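Local atomic coordinates of tylactone synthase starter module and modules 1 & 2 (Streptomyces fradiae, PDB entry 2Z5L), a protein that probably reduces the beta-keto group of a growing polyketide with NADPH, setting its stereochemistry, as the first ketoreductase of the tylosin polyketide synthase. Residues R243-A248 with R496-V501; T426-G431 with V475-V480; D481-A486 with A504-T509. All blocks are in the same frame, centred on the assembly; numbering follows the deposited sequence.

Contact 1. Residues R243-A248 with R496-V501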
ATOM      1  N   ARG A 243       5.487  10.394   9.201  1.00 51.14           N
ATOM      2  CA  ARG A 243       4.342  10.263   8.302  1.00 49.19           C
ATOM      3  C   ARG A 243       3.061  10.767   8.962  1.00 48.61           C
ATOM      4  O   ARG A 243       2.799  10.486  10.129  1.00 47.74           O
ATOM      5  CB  ARG A 243       4.191   8.792   7.876  1.00 47.58           C
ATOM      6  CG  ARG A 243       3.177   8.539   6.764  1.00 44.64           C
ATOM      7  CD  ARG A 243       3.581   7.317   5.943  1.00 41.12           C
ATOM      8  NE  ARG A 243       2.584   6.954   4.938  1.00 35.20           N
ATOM      9  CZ  ARG A 243       1.383   6.455   5.218  1.00 32.24           C
ATOM     10  NH1 ARG A 243       1.017   6.254   6.474  1.00 27.36           N
ATOM     11  NH2 ARG A 243       0.542   6.153   4.240  1.00 33.98           N
ATOM     12  N   ARG A 244       2.266  11.521   8.211  1.00 49.77           N
ATOM     13  CA  ARG A 244       1.011  12.069   8.732  1.00 49.43           C
ATOM     14  C   ARG A 244      -0.104  12.045   7.693  1.00 49.58           C
ATOM     15  O   ARG A 244       0.139  12.242   6.504  1.00 49.48           O
ATOM     16  CB  ARG A 244       1.223  13.519   9.184  1.00 50.11           C
ATOM     17  CG  ARG A 244       2.119  13.695  10.396  1.00 49.84           C
ATOM     18  CD  ARG A 244       1.450  13.191  11.661  1.00 50.36           C
ATOM     19  NE  ARG A 244       2.167  13.638  12.850  1.00 52.04           N
ATOM     20  CZ  ARG A 244       3.371  13.207  13.206  1.00 52.35           C
ATOM     21  NH1 ARG A 244       4.002  12.304  12.463  1.00 53.64           N
ATOM     22  NH2 ARG A 244       3.951  13.694  14.296  1.00 50.57           N
ATOM     23  N   VAL A 245      -1.326  11.801   8.148  1.00 50.73           N
ATOM     24  CA  VAL A 245      -2.474  11.807   7.250  1.00 52.57           C
ATOM     25  C   VAL A 245      -3.249  13.108   7.468  1.00 52.94           C
ATOM     26  O   VAL A 245      -3.762  13.375   8.559  1.00 53.63           O
ATOM     27  CB  VAL A 245      -3.430  10.601   7.496  1.00 53.22           C
ATOM     28  CG1 VAL A 245      -2.749   9.305   7.077  1.00 52.76           C
ATOM     29  CG2 VAL A 245      -3.844  10.538   8.966  1.00 54.28           C
ATOM     30  N   SER A 246      -3.329  13.917   6.418  1.00 52.39           N
ATOM     31  CA  SER A 246      -4.022  15.195   6.486  1.00 51.05           C
ATOM     32  C   SER A 246      -5.079  15.333   5.389  1.00 49.96           C
ATOM     33  O   SER A 246      -4.858  14.925   4.249  1.00 49.57           O
ATOM     34  CB  SER A 246      -2.995  16.323   6.379  1.00 50.79           C
ATOM     35  OG  SER A 246      -1.922  15.957   5.527  1.00 50.50           O
ATOM     36  N   ARG A 247      -6.231  15.902   5.734  1.00 48.45           N
ATOM     37  CA  ARG A 247      -7.301  16.079   4.756  1.00 46.69           C
ATOM     38  C   ARG A 247      -6.705  16.742   3.522  1.00 45.62           C
ATOM     39  O   ARG A 247      -5.902  17.664   3.633  1.00 44.73           O
ATOM     40  CB  ARG A 247      -8.433  16.929   5.348  1.00 44.35           C
ATOM     41  CG  ARG A 247      -9.006  16.327   6.638  1.00 44.30           C
ATOM     42  CD  ARG A 247     -10.267  17.035   7.116  1.00 43.34           C
ATOM     43  NE  ARG A 247     -11.492  16.404   6.620  1.00 45.62           N
ATOM     44  CZ  ARG A 247     -12.373  15.764   7.389  1.00 44.91           C
ATOM     45  NH1 ARG A 247     -12.181  15.663   8.694  1.00 42.36           N
ATOM     46  NH2 ARG A 247     -13.453  15.217   6.857  1.00 46.66           N
ATOM     47  N   ALA A 248      -7.070  16.248   2.345  1.00 45.26           N
ATOM     48  CA  ALA A 248      -6.547  16.814   1.114  1.00 45.24           C
ATOM     49  C   ALA A 248      -7.425  17.977   0.681  1.00 46.58           C
ATOM     50  O   ALA A 248      -8.528  18.154   1.193  1.00 46.06           O
ATOM     51  CB  ALA A 248      -6.493  15.750   0.024  1.00 43.38           C
ATOM     52  N   ARG A 496       1.134   8.872  16.151  1.00 50.27           N
ATOM     53  CA  ARG A 496       1.023  10.250  15.680  1.00 52.46           C
ATOM     54  C   ARG A 496       0.439  10.370  14.262  1.00 52.88           C
ATOM     55  O   ARG A 496       0.224  11.475  13.754  1.00 52.48           O
ATOM     56  CB  ARG A 496       2.414  10.896  15.711  1.00 54.30           C
ATOM     57  CG  ARG A 496       3.093  10.924  17.093  1.00 56.09           C
ATOM     58  CD  ARG A 496       2.504  12.003  18.005  1.00 58.46           C
ATOM     59  NE  ARG A 496       3.507  12.568  18.914  1.00 60.73           N
ATOM     60  CZ  ARG A 496       3.333  13.668  19.644  1.00 61.41           C
ATOM     61  NH1 ARG A 496       2.187  14.337  19.584  1.00 61.22           N
ATOM     62  NH2 ARG A 496       4.312  14.110  20.424  1.00 61.13           N
ATOM     63  N   LEU A 497       0.175   9.225  13.642  1.00 52.98           N
ATOM     64  CA  LEU A 497      -0.349   9.170  12.284  1.00 53.10           C
ATOM     65  C   LEU A 497      -1.570  10.047  11.981  1.00 53.45           C
ATOM     66  O   LEU A 497      -1.558  10.842  11.036  1.00 52.28           O
ATOM     67  CB  LEU A 497      -0.653   7.711  11.930  1.00 52.28           C
ATOM     68  CG  LEU A 497      -0.759   7.325  10.450  1.00 50.99           C
ATOM     69  CD1 LEU A 497      -2.175   7.485   9.980  1.00 51.22           C
ATOM     70  CD2 LEU A 497       0.205   8.168   9.623  1.00 47.62           C
ATOM     71  N   PHE A 498      -2.619   9.904  12.782  1.00 54.60           N
ATOM     72  CA  PHE A 498      -3.835  10.669  12.568  1.00 56.46           C
ATOM     73  C   PHE A 498      -3.939  11.958  13.381  1.00 58.24           C
ATOM     74  O   PHE A 498      -5.002  12.582  13.415  1.00 59.47           O
ATOM     75  CB  PHE A 498      -5.065   9.802  12.863  1.00 56.63           C
ATOM     76  CG  PHE A 498      -5.094   8.501  12.102  1.00 57.52           C
ATOM     77  CD1 PHE A 498      -4.487   7.360  12.622  1.00 57.41           C
ATOM     78  CD2 PHE A 498      -5.739   8.416  10.871  1.00 57.51           C
ATOM     79  CE1 PHE A 498      -4.522   6.154  11.925  1.00 58.25           C
ATOM     80  CE2 PHE A 498      -5.779   7.218  10.164  1.00 57.57           C
ATOM     81  CZ  PHE A 498      -5.172   6.082  10.694  1.00 58.52           C
ATOM     82  N   ASP A 499      -2.865  12.368  14.050  1.00 58.12           N
ATOM     83  CA  ASP A 499      -2.948  13.604  14.828  1.00 57.97           C
ATOM     84  C   ASP A 499      -3.228  14.806  13.933  1.00 57.65           C
ATOM     85  O   ASP A 499      -3.860  15.765  14.367  1.00 57.86           O
ATOM     86  CB  ASP A 499      -1.660  13.857  15.623  1.00 58.56           C
ATOM     87  CG  ASP A 499      -1.580  13.022  16.893  1.00 59.81           C
ATOM     88  OD1 ASP A 499      -2.644  12.626  17.427  1.00 61.32           O
ATOM     89  OD2 ASP A 499      -0.451  12.776  17.368  1.00 59.31           O
ATOM     90  N   THR A 500      -2.766  14.749  12.687  1.00 56.64           N
ATOM     91  CA  THR A 500      -2.974  15.844  11.745  1.00 55.34           C
ATOM     92  C   THR A 500      -4.415  15.957  11.258  1.00 55.91           C
ATOM     93  O   THR A 500      -4.703  16.709  10.328  1.00 54.66           O
ATOM     94  CB  THR A 500      -2.055  15.704  10.519  1.00 54.95           C
ATOM     95  OG1 THR A 500      -1.816  14.314  10.257  1.00 54.60           O
ATOM     96  CG2 THR A 500      -0.738  16.421  10.754  1.00 52.97           C
ATOM     97  N   VAL A 501      -5.317  15.201  11.877  1.00 55.71           N
ATOM     98  CA  VAL A 501      -6.727  15.248  11.509  1.00 55.55           C
ATOM     99  C   VAL A 501      -7.515  15.832  12.666  1.00 56.65           C
ATOM    100  O   VAL A 501      -7.566  15.247  13.747  1.00 57.29           O
ATOM    101  CB  VAL A 501      -7.294  13.856  11.197  1.00 55.14           C
ATOM    102  CG1 VAL A 501      -8.778  13.972  10.896  1.00 54.37           C
ATOM    103  CG2 VAL A 501      -6.564  13.246  10.014  1.00 54.65           C
TER
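Val245 and Thr500 meet through a short bond: the threonine hydroxyl OG1 donates to Val245 O at 2.7 Å, coming down on the carbonyl from well above its plane. Threonine serves twice here, because Thr500 CG2 lies against Arg244 CB, 3.8 Å away. The valine's own amide is taken up by the loop as well, Val245 N giving a straight bond to Leu497 O (3.1 Å, N-H...O 168°). The two methyls of its beta-branched side chain have different neighbours. Val245 CG1 presses on Leu497 CD1 at 3.5 Å, tighter than usual carbon packing, whereas Val245 CG2 meets Phe498 CD2 and Val501 CG2.

The partner of the strand is not another strand but two overlapping type I turns, Arg496-Asp499 and Phe498-Val501, each closed by a backbone bond from its fourth residue to the carbonyl of its first. They pack on strand 239-247, which precedes the Rossmann core (strand 261-265 onward) and pairs antiparallel with strand 28-35, itself the neighbour of strand 474-477. The place probably corresponds to the junction of the structural and catalytic halves of polyketide synthase ketoreductases.

Arginine suits position 244 because its long aliphatic chain lies on the loop while its guanidinium reaches Glu230. With CG beside the backbone N (chi1 -68°), a bend at chi2 (-70°) brings the guanidinium over Arg496, whose CB sits 3.4 Å from its plane, over its centre. Arg244 NH1 bonds back to Arg243 O at 3.2 Å and NH2 forms the salt bridge to Glu230, fixing the group's rotation. That acid probably eases the closeness of the two arginines. Farther out, Arg243 is tied to Thr395 O and Arg247 to Glu503, while the Phe498 ring, with Leu497 CD1 over one face, meets Trp396 and Phe485 edge-to-face.

Contact 2. Residues T426-G431 with V475-V480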
ATOM      1  N   THR A 426      -3.062   8.095 -11.724  1.00 36.36           N
ATOM      2  CA  THR A 426      -3.798   8.550 -10.544  1.00 36.56           C
ATOM      3  C   THR A 426      -4.070   7.301  -9.687  1.00 36.79           C
ATOM      4  O   THR A 426      -4.520   6.277 -10.208  1.00 36.75           O
ATOM      5  CB  THR A 426      -5.157   9.180 -10.937  1.00 38.56           C
ATOM      6  OG1 THR A 426      -4.966  10.138 -11.984  1.00 41.39           O
ATOM      7  CG2 THR A 426      -5.786   9.867  -9.744  1.00 40.78           C
ATOM      8  N   SER A 427      -3.805   7.380  -8.385  1.00 35.09           N
ATOM      9  CA  SER A 427      -4.024   6.242  -7.488  1.00 32.93           C
ATOM     10  C   SER A 427      -4.899   6.647  -6.309  1.00 32.44           C
ATOM     11  O   SER A 427      -4.520   7.506  -5.511  1.00 32.74           O
ATOM     12  CB  SER A 427      -2.683   5.698  -6.973  1.00 33.14           C
ATOM     13  OG  SER A 427      -2.864   4.553  -6.156  1.00 32.80           O
ATOM     14  N   VAL A 428      -6.074   6.032  -6.200  1.00 29.81           N
ATOM     15  CA  VAL A 428      -7.000   6.359  -5.118  1.00 28.62           C
ATOM     16  C   VAL A 428      -7.110   5.231  -4.098  1.00 28.45           C
ATOM     17  O   VAL A 428      -7.458   4.107  -4.444  1.00 28.95           O
ATOM     18  CB  VAL A 428      -8.411   6.667  -5.664  1.00 27.68           C
ATOM     19  CG1 VAL A 428      -9.294   7.172  -4.542  1.00 27.65           C
ATOM     20  CG2 VAL A 428      -8.331   7.697  -6.783  1.00 29.24           C
ATOM     21  N   ALA A 429      -6.809   5.547  -2.843  1.00 27.86           N
ATOM     22  CA  ALA A 429      -6.878   4.580  -1.753  1.00 29.46           C
ATOM     23  C   ALA A 429      -8.297   4.601  -1.183  1.00 29.23           C
ATOM     24  O   ALA A 429      -8.602   5.352  -0.254  1.00 28.30           O
ATOM     25  CB  ALA A 429      -5.857   4.933  -0.665  1.00 29.03           C
ATOM     26  N   TRP A 430      -9.158   3.759  -1.744  1.00 28.36           N
ATOM     27  CA  TRP A 430     -10.552   3.707  -1.340  1.00 27.13           C
ATOM     28  C   TRP A 430     -10.792   3.175   0.058  1.00 30.22           C
ATOM     29  O   TRP A 430      -9.948   2.497   0.646  1.00 31.23           O
ATOM     30  CB  TRP A 430     -11.357   2.873  -2.344  1.00 24.93           C
ATOM     31  CG  TRP A 430     -11.360   3.454  -3.724  1.00 23.95           C
ATOM     32  CD1 TRP A 430     -10.536   3.109  -4.765  1.00 23.52           C
ATOM     33  CD2 TRP A 430     -12.149   4.557  -4.192  1.00 23.57           C
ATOM     34  NE1 TRP A 430     -10.760   3.935  -5.836  1.00 21.67           N
ATOM     35  CE2 TRP A 430     -11.734   4.836  -5.513  1.00 20.93           C
ATOM     36  CE3 TRP A 430     -13.149   5.346  -3.616  1.00 24.84           C
ATOM     37  CZ2 TRP A 430     -12.292   5.861  -6.274  1.00 22.46           C
ATOM     38  CZ3 TRP A 430     -13.713   6.381  -4.380  1.00 25.20           C
ATOM     39  CH2 TRP A 430     -13.273   6.630  -5.688  1.00 24.80           C
ATOM     40  N   GLY A 431     -11.962   3.518   0.579  1.00 32.45           N
ATOM     41  CA  GLY A 431     -12.383   3.060   1.886  1.00 34.84           C
ATOM     42  C   GLY A 431     -13.415   2.005   1.558  1.00 35.91           C
ATOM     43  O   GLY A 431     -13.365   1.434   0.467  1.00 35.20           O
ATOM     44  N   VAL A 475      -4.404   9.972  -3.499  1.00 37.93           N
ATOM     45  CA  VAL A 475      -5.331  10.583  -2.580  1.00 36.21           C
ATOM     46  C   VAL A 475      -6.117   9.470  -1.942  1.00 35.96           C
ATOM     47  O   VAL A 475      -6.311   8.418  -2.551  1.00 35.73           O
ATOM     48  CB  VAL A 475      -6.293  11.557  -3.311  1.00 38.18           C
ATOM     49  CG1 VAL A 475      -7.114  10.806  -4.356  1.00 37.16           C
ATOM     50  CG2 VAL A 475      -7.201  12.248  -2.304  1.00 35.73           C
ATOM     51  N   THR A 476      -6.532   9.695  -0.699  1.00 36.86           N
ATOM     52  CA  THR A 476      -7.318   8.723   0.036  1.00 35.42           C
ATOM     53  C   THR A 476      -8.734   9.262   0.082  1.00 36.66           C
ATOM     54  O   THR A 476      -8.985  10.349   0.612  1.00 38.02           O
ATOM     55  CB  THR A 476      -6.828   8.548   1.505  1.00 36.21           C
ATOM     56  OG1 THR A 476      -5.493   8.032   1.518  1.00 35.62           O
ATOM     57  CG2 THR A 476      -7.732   7.584   2.256  1.00 33.05           C
ATOM     58  N   VAL A 477      -9.663   8.516  -0.495  1.00 35.04           N
ATOM     59  CA  VAL A 477     -11.056   8.924  -0.482  1.00 32.81           C
ATOM     60  C   VAL A 477     -11.768   7.955   0.435  1.00 33.03           C
ATOM     61  O   VAL A 477     -12.063   6.828   0.040  1.00 35.01           O
ATOM     62  CB  VAL A 477     -11.684   8.843  -1.889  1.00 30.99           C
ATOM     63  CG1 VAL A 477     -13.151   9.228  -1.818  1.00 30.39           C
ATOM     64  CG2 VAL A 477     -10.941   9.761  -2.850  1.00 27.91           C
ATOM     65  N   VAL A 478     -12.030   8.376   1.666  1.00 34.05           N
ATOM     66  CA  VAL A 478     -12.710   7.502   2.616  1.00 36.27           C
ATOM     67  C   VAL A 478     -13.701   8.248   3.492  1.00 38.08           C
ATOM     68  O   VAL A 478     -13.491   9.406   3.843  1.00 40.34           O
ATOM     69  CB  VAL A 478     -11.717   6.807   3.579  1.00 35.60           C
ATOM     70  CG1 VAL A 478     -12.449   5.750   4.388  1.00 37.94           C
ATOM     71  CG2 VAL A 478     -10.559   6.204   2.816  1.00 34.65           C
ATOM     72  N   ASP A 479     -14.774   7.565   3.860  1.00 39.10           N
ATOM     73  CA  ASP A 479     -15.780   8.148   4.731  1.00 41.37           C
ATOM     74  C   ASP A 479     -15.590   7.511   6.107  1.00 42.67           C
ATOM     75  O   ASP A 479     -15.837   6.310   6.289  1.00 40.93           O
ATOM     76  CB  ASP A 479     -17.185   7.865   4.195  1.00 43.92           C
ATOM     77  CG  ASP A 479     -18.272   8.436   5.089  1.00 47.22           C
ATOM     78  OD1 ASP A 479     -18.076   9.545   5.627  1.00 47.65           O
ATOM     79  OD2 ASP A 479     -19.323   7.786   5.248  1.00 49.20           O
ATOM     80  N   VAL A 480     -15.154   8.328   7.071  1.00 42.13           N
ATOM     81  CA  VAL A 480     -14.873   7.859   8.434  1.00 42.49           C
ATOM     82  C   VAL A 480     -15.456   8.657   9.596  1.00 44.05           C
ATOM     83  O   VAL A 480     -15.393   9.882   9.613  1.00 43.03           O
ATOM     84  CB  VAL A 480     -13.365   7.831   8.723  1.00 41.79           C
ATOM     85  CG1 VAL A 480     -13.077   6.840   9.835  1.00 40.77           C
ATOM     86  CG2 VAL A 480     -12.595   7.533   7.471  1.00 43.29           C
TER
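Strands 426-430 and 474-477 run parallel, with Val428 paired with Val475, and are the last two of the seven parallel strands of a Rossmann fold in the order 3-2-1-4-5-6-7 found in short-chain dehydrogenases/reductases. Helices 442-450 and 457-470 come between them in the chain, making this a beta-alpha-beta crossover.

Main-chain bonds set the register. Val475 N donates to Ser427 O at 3.2 Å, and Ala429 N returns a shorter bond of 2.9 Å to Val475 O. The next, from Val477 N to Ala429 O, is weak and bent to 137°. The short strand axes are inclined at 37°, 4.7 Å apart at closest approach. Val475 O, which accepts from Ala429 N, also receives a CA-H...O contact from Val428 CA (3.4 Å).

Apolar packing fills the face carrying Val428, Trp430, Val475 and Val477, where helix 457-470 rests through Ala460, Ala463 and Leu464. Beta-branched valines suit such a strand, offering a methyl each way: Val428 CG2 lies alongside Val475 CG1, while Val428 CG1, turned anti to its amide nitrogen (chi1 -173°), reaches Val477 CG2 at 3.5 Å and also lies over the rim of one face of the Trp430 indole. The far end of that indole, CZ3, meets Val477 CG1 at 3.9 Å. On the reverse face, the small Ala429 sits beside Thr476, whose methyl CG2 approaches Ala429 O.

Past the strand ends the backbones stay close, and since Gly431 has no side chain, Val478 CG1 comes within 3.7 Å of its CA.

Contact 3. Residues D481-A486 with A504-T509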
ATOM      1  N   ASP A 481     -15.979   7.937  10.583  1.00 45.34           N
ATOM      2  CA  ASP A 481     -16.527   8.541  11.793  1.00 46.90           C
ATOM      3  C   ASP A 481     -15.364   8.715  12.781  1.00 48.48           C
ATOM      4  O   ASP A 481     -15.190   7.916  13.703  1.00 47.55           O
ATOM      5  CB  ASP A 481     -17.594   7.629  12.408  1.00 45.80           C
ATOM      6  CG  ASP A 481     -18.166   8.181  13.702  1.00 47.51           C
ATOM      7  OD1 ASP A 481     -18.979   7.466  14.347  1.00 44.61           O
ATOM      8  OD2 ASP A 481     -17.811   9.325  14.073  1.00 47.57           O
ATOM      9  N   TRP A 482     -14.566   9.758  12.566  1.00 50.73           N
ATOM     10  CA  TRP A 482     -13.418  10.056  13.411  1.00 53.67           C
ATOM     11  C   TRP A 482     -13.710   9.988  14.906  1.00 56.58           C
ATOM     12  O   TRP A 482     -12.820   9.687  15.703  1.00 56.29           O
ATOM     13  CB  TRP A 482     -12.870  11.438  13.073  1.00 53.44           C
ATOM     14  CG  TRP A 482     -12.161  11.505  11.755  1.00 54.99           C
ATOM     15  CD1 TRP A 482     -12.424  12.362  10.722  1.00 55.48           C
ATOM     16  CD2 TRP A 482     -11.029  10.725  11.349  1.00 54.58           C
ATOM     17  NE1 TRP A 482     -11.523  12.166   9.701  1.00 55.09           N
ATOM     18  CE2 TRP A 482     -10.656  11.169  10.062  1.00 54.15           C
ATOM     19  CE3 TRP A 482     -10.293   9.697  11.952  1.00 54.13           C
ATOM     20  CZ2 TRP A 482      -9.579  10.620   9.365  1.00 53.48           C
ATOM     21  CZ3 TRP A 482      -9.223   9.153  11.264  1.00 53.29           C
ATOM     22  CH2 TRP A 482      -8.874   9.617   9.979  1.00 53.62           C
ATOM     23  N   GLU A 483     -14.949  10.280  15.293  1.00 59.82           N
ATOM     24  CA  GLU A 483     -15.322  10.243  16.701  1.00 63.01           C
ATOM     25  C   GLU A 483     -15.462   8.800  17.159  1.00 63.78           C
ATOM     26  O   GLU A 483     -15.998   8.522  18.231  1.00 64.22           O
ATOM     27  CB  GLU A 483     -16.643  10.992  16.926  1.00 65.10           C
ATOM     28  CG  GLU A 483     -16.566  12.496  16.650  1.00 66.77           C
ATOM     29  CD  GLU A 483     -15.679  13.243  17.641  1.00 68.49           C
ATOM     30  OE1 GLU A 483     -15.412  14.442  17.406  1.00 69.32           O
ATOM     31  OE2 GLU A 483     -15.255  12.638  18.652  1.00 68.04           O
ATOM     32  N   ARG A 484     -14.972   7.882  16.338  1.00 64.77           N
ATOM     33  CA  ARG A 484     -15.052   6.466  16.657  1.00 65.58           C
ATOM     34  C   ARG A 484     -13.800   5.749  16.176  1.00 64.16           C
ATOM     35  O   ARG A 484     -13.474   4.666  16.652  1.00 65.03           O
ATOM     36  CB  ARG A 484     -16.286   5.863  15.989  1.00 67.63           C
ATOM     37  CG  ARG A 484     -16.550   4.420  16.360  1.00 70.79           C
ATOM     38  CD  ARG A 484     -17.801   3.921  15.664  1.00 73.26           C
ATOM     39  NE  ARG A 484     -18.109   2.534  16.003  1.00 76.10           N
ATOM     40  CZ  ARG A 484     -19.051   1.813  15.402  1.00 77.00           C
ATOM     41  NH1 ARG A 484     -19.777   2.353  14.430  1.00 77.30           N
ATOM     42  NH2 ARG A 484     -19.263   0.553  15.763  1.00 77.48           N
ATOM     43  N   PHE A 485     -13.097   6.373  15.239  1.00 62.82           N
ATOM     44  CA  PHE A 485     -11.885   5.804  14.673  1.00 61.76           C
ATOM     45  C   PHE A 485     -10.665   6.127  15.527  1.00 61.46           C
ATOM     46  O   PHE A 485      -9.949   5.229  15.961  1.00 62.13           O
ATOM     47  CB  PHE A 485     -11.668   6.355  13.266  1.00 61.09           C
ATOM     48  CG  PHE A 485     -10.699   5.560  12.442  1.00 60.22           C
ATOM     49  CD1 PHE A 485     -11.125   4.443  11.736  1.00 59.91           C
ATOM     50  CD2 PHE A 485      -9.360   5.928  12.370  1.00 60.46           C
ATOM     51  CE1 PHE A 485     -10.232   3.701  10.964  1.00 60.00           C
ATOM     52  CE2 PHE A 485      -8.457   5.193  11.602  1.00 60.06           C
ATOM     53  CZ  PHE A 485      -8.895   4.079  10.901  1.00 59.19           C
ATOM     54  N   ALA A 486     -10.430   7.416  15.755  1.00 60.57           N
ATOM     55  CA  ALA A 486      -9.289   7.864  16.544  1.00 59.81           C
ATOM     56  C   ALA A 486      -9.142   7.096  17.854  1.00 58.70           C
ATOM     57  O   ALA A 486      -8.089   6.526  18.131  1.00 59.41           O
ATOM     58  CB  ALA A 486      -9.396   9.360  16.820  1.00 59.59           C
ATOM     59  N   ALA A 504     -10.011  13.794  14.534  1.00 56.51           N
ATOM     60  CA  ALA A 504      -9.303  12.705  15.188  1.00 57.35           C
ATOM     61  C   ALA A 504      -8.770  13.170  16.543  1.00 58.38           C
ATOM     62  O   ALA A 504      -9.059  12.559  17.574  1.00 58.47           O
ATOM     63  CB  ALA A 504      -8.156  12.227  14.305  1.00 56.70           C
ATOM     64  N   ARG A 505      -8.007  14.261  16.537  1.00 59.14           N
ATOM     65  CA  ARG A 505      -7.432  14.796  17.768  1.00 61.37           C
ATOM     66  C   ARG A 505      -8.503  15.138  18.799  1.00 62.01           C
ATOM     67  O   ARG A 505      -8.196  15.342  19.971  1.00 62.29           O
ATOM     68  CB  ARG A 505      -6.596  16.046  17.473  1.00 62.82           C
ATOM     69  CG  ARG A 505      -5.516  16.315  18.510  1.00 64.18           C
ATOM     70  CD  ARG A 505      -4.465  15.206  18.475  1.00 66.35           C
ATOM     71  NE  ARG A 505      -3.479  15.317  19.548  1.00 67.73           N
ATOM     72  CZ  ARG A 505      -3.734  15.086  20.833  1.00 68.22           C
ATOM     73  NH1 ARG A 505      -4.951  14.729  21.219  1.00 68.34           N
ATOM     74  NH2 ARG A 505      -2.765  15.203  21.734  1.00 68.44           N
ATOM     75  N   GLU A 506      -9.757  15.196  18.358  1.00 63.07           N
ATOM     76  CA  GLU A 506     -10.879  15.522  19.237  1.00 64.33           C
ATOM     77  C   GLU A 506     -11.321  14.345  20.096  1.00 64.48           C
ATOM     78  O   GLU A 506     -11.393  14.453  21.319  1.00 64.49           O
ATOM     79  CB  GLU A 506     -12.080  15.993  18.417  1.00 65.35           C
ATOM     80  CG  GLU A 506     -11.915  17.336  17.731  1.00 66.06           C
ATOM     81  CD  GLU A 506     -13.098  17.662  16.831  1.00 66.71           C
ATOM     82  OE1 GLU A 506     -14.251  17.603  17.315  1.00 67.29           O
ATOM     83  OE2 GLU A 506     -12.876  17.978  15.642  1.00 66.08           O
ATOM     84  N   ALA A 507     -11.638  13.230  19.448  1.00 64.31           N
ATOM     85  CA  ALA A 507     -12.081  12.045  20.165  1.00 65.19           C
ATOM     86  C   ALA A 507     -10.957  11.535  21.051  1.00 65.35           C
ATOM     87  O   ALA A 507     -11.197  10.887  22.068  1.00 65.39           O
ATOM     88  CB  ALA A 507     -12.515  10.965  19.183  1.00 65.61           C
ATOM     89  N   LEU A 508      -9.725  11.841  20.659  1.00 65.43           N
ATOM     90  CA  LEU A 508      -8.557  11.414  21.420  1.00 66.55           C
ATOM     91  C   LEU A 508      -8.517  12.073  22.800  1.00 67.46           C
ATOM     92  O   LEU A 508      -8.843  13.251  22.951  1.00 67.85           O
ATOM     93  CB  LEU A 508      -7.276  11.731  20.635  1.00 66.68           C
ATOM     94  CG  LEU A 508      -6.903  10.797  19.472  1.00 66.45           C
ATOM     95  CD1 LEU A 508      -5.874  11.461  18.570  1.00 65.60           C
ATOM     96  CD2 LEU A 508      -6.369   9.485  20.025  1.00 66.13           C
ATOM     97  N   THR A 509      -8.123  11.294  23.804  1.00 67.77           N
ATOM     98  CA  THR A 509      -8.035  11.770  25.180  1.00 67.47           C
ATOM     99  C   THR A 509      -6.579  11.761  25.625  1.00 66.96           C
ATOM    100  O   THR A 509      -6.065  12.822  26.033  1.00 66.67           O
ATOM    101  CB  THR A 509      -8.852  10.868  26.134  1.00 67.91           C
ATOM    102  OG1 THR A 509     -10.225  10.849  25.721  1.00 68.77           O
ATOM    103  CG2 THR A 509      -8.768  11.383  27.566  1.00 67.48           C
TER
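Ala486 is the knuckle on which helix 502-507 bears: its CB lies 3.3 Å from Ala504 O and 4.0 Å from Ala504 CB, with Ala507 CB and Leu508 CG also touching it. Alanines at 486, 504 and 507 suit so close an approach, in which Ala486 CA and Ala504 CA are 5.0 Å apart. Ala507 CB also rests on Trp482 O, and Ala504 CB meets Trp482 CE3 at 4.1 Å.

Toward solvent the fit gives way to charge. Glu483, its chain bent at chi2 (-67°), carries OE2 to within 3.3 Å of Ala507 CB but brings OE1 to 3.4 Å from Glu506 OE1. The two carboxylates are turned 69° apart and are both acceptors, so this edge is probably mildly repulsive and could raise the proton affinity of one acid. Asp481, at the N-cap of helix 482-492, accepts a weak bond from Glu483 N with OD2.

Helix 502-507 is the last helix of the modelled chain; helix 482-492 follows strand 474-477, and Trp482 reaches inward past Val501 to Trp396 and, through NE1, to Tyr29 OH on strand 28-35.

Contact 2 comes wholly between the two segments of contact 1 in the chain, whereas contacts 1 and 3 interleave: 481-486 precedes 496-501, and 504-509 follows it. The centres of contacts 1 and 3 are about 12 Å apart, those of contacts 1 and 2 about 14 Å, and those of contacts 2 and 3 about 19 Å. Trp482 joins contact 3 to contact 1 by packing on Phe498 and Val501, and Phe485 meets Val480 of contact 2. Strand 28-35 lies between strands 239-247 and 474-477. The C-terminal tail therefore leaves the last Rossmann strand and folds back on strand 239-247, which precedes the ketoreductase core, probably helping to join the two parts.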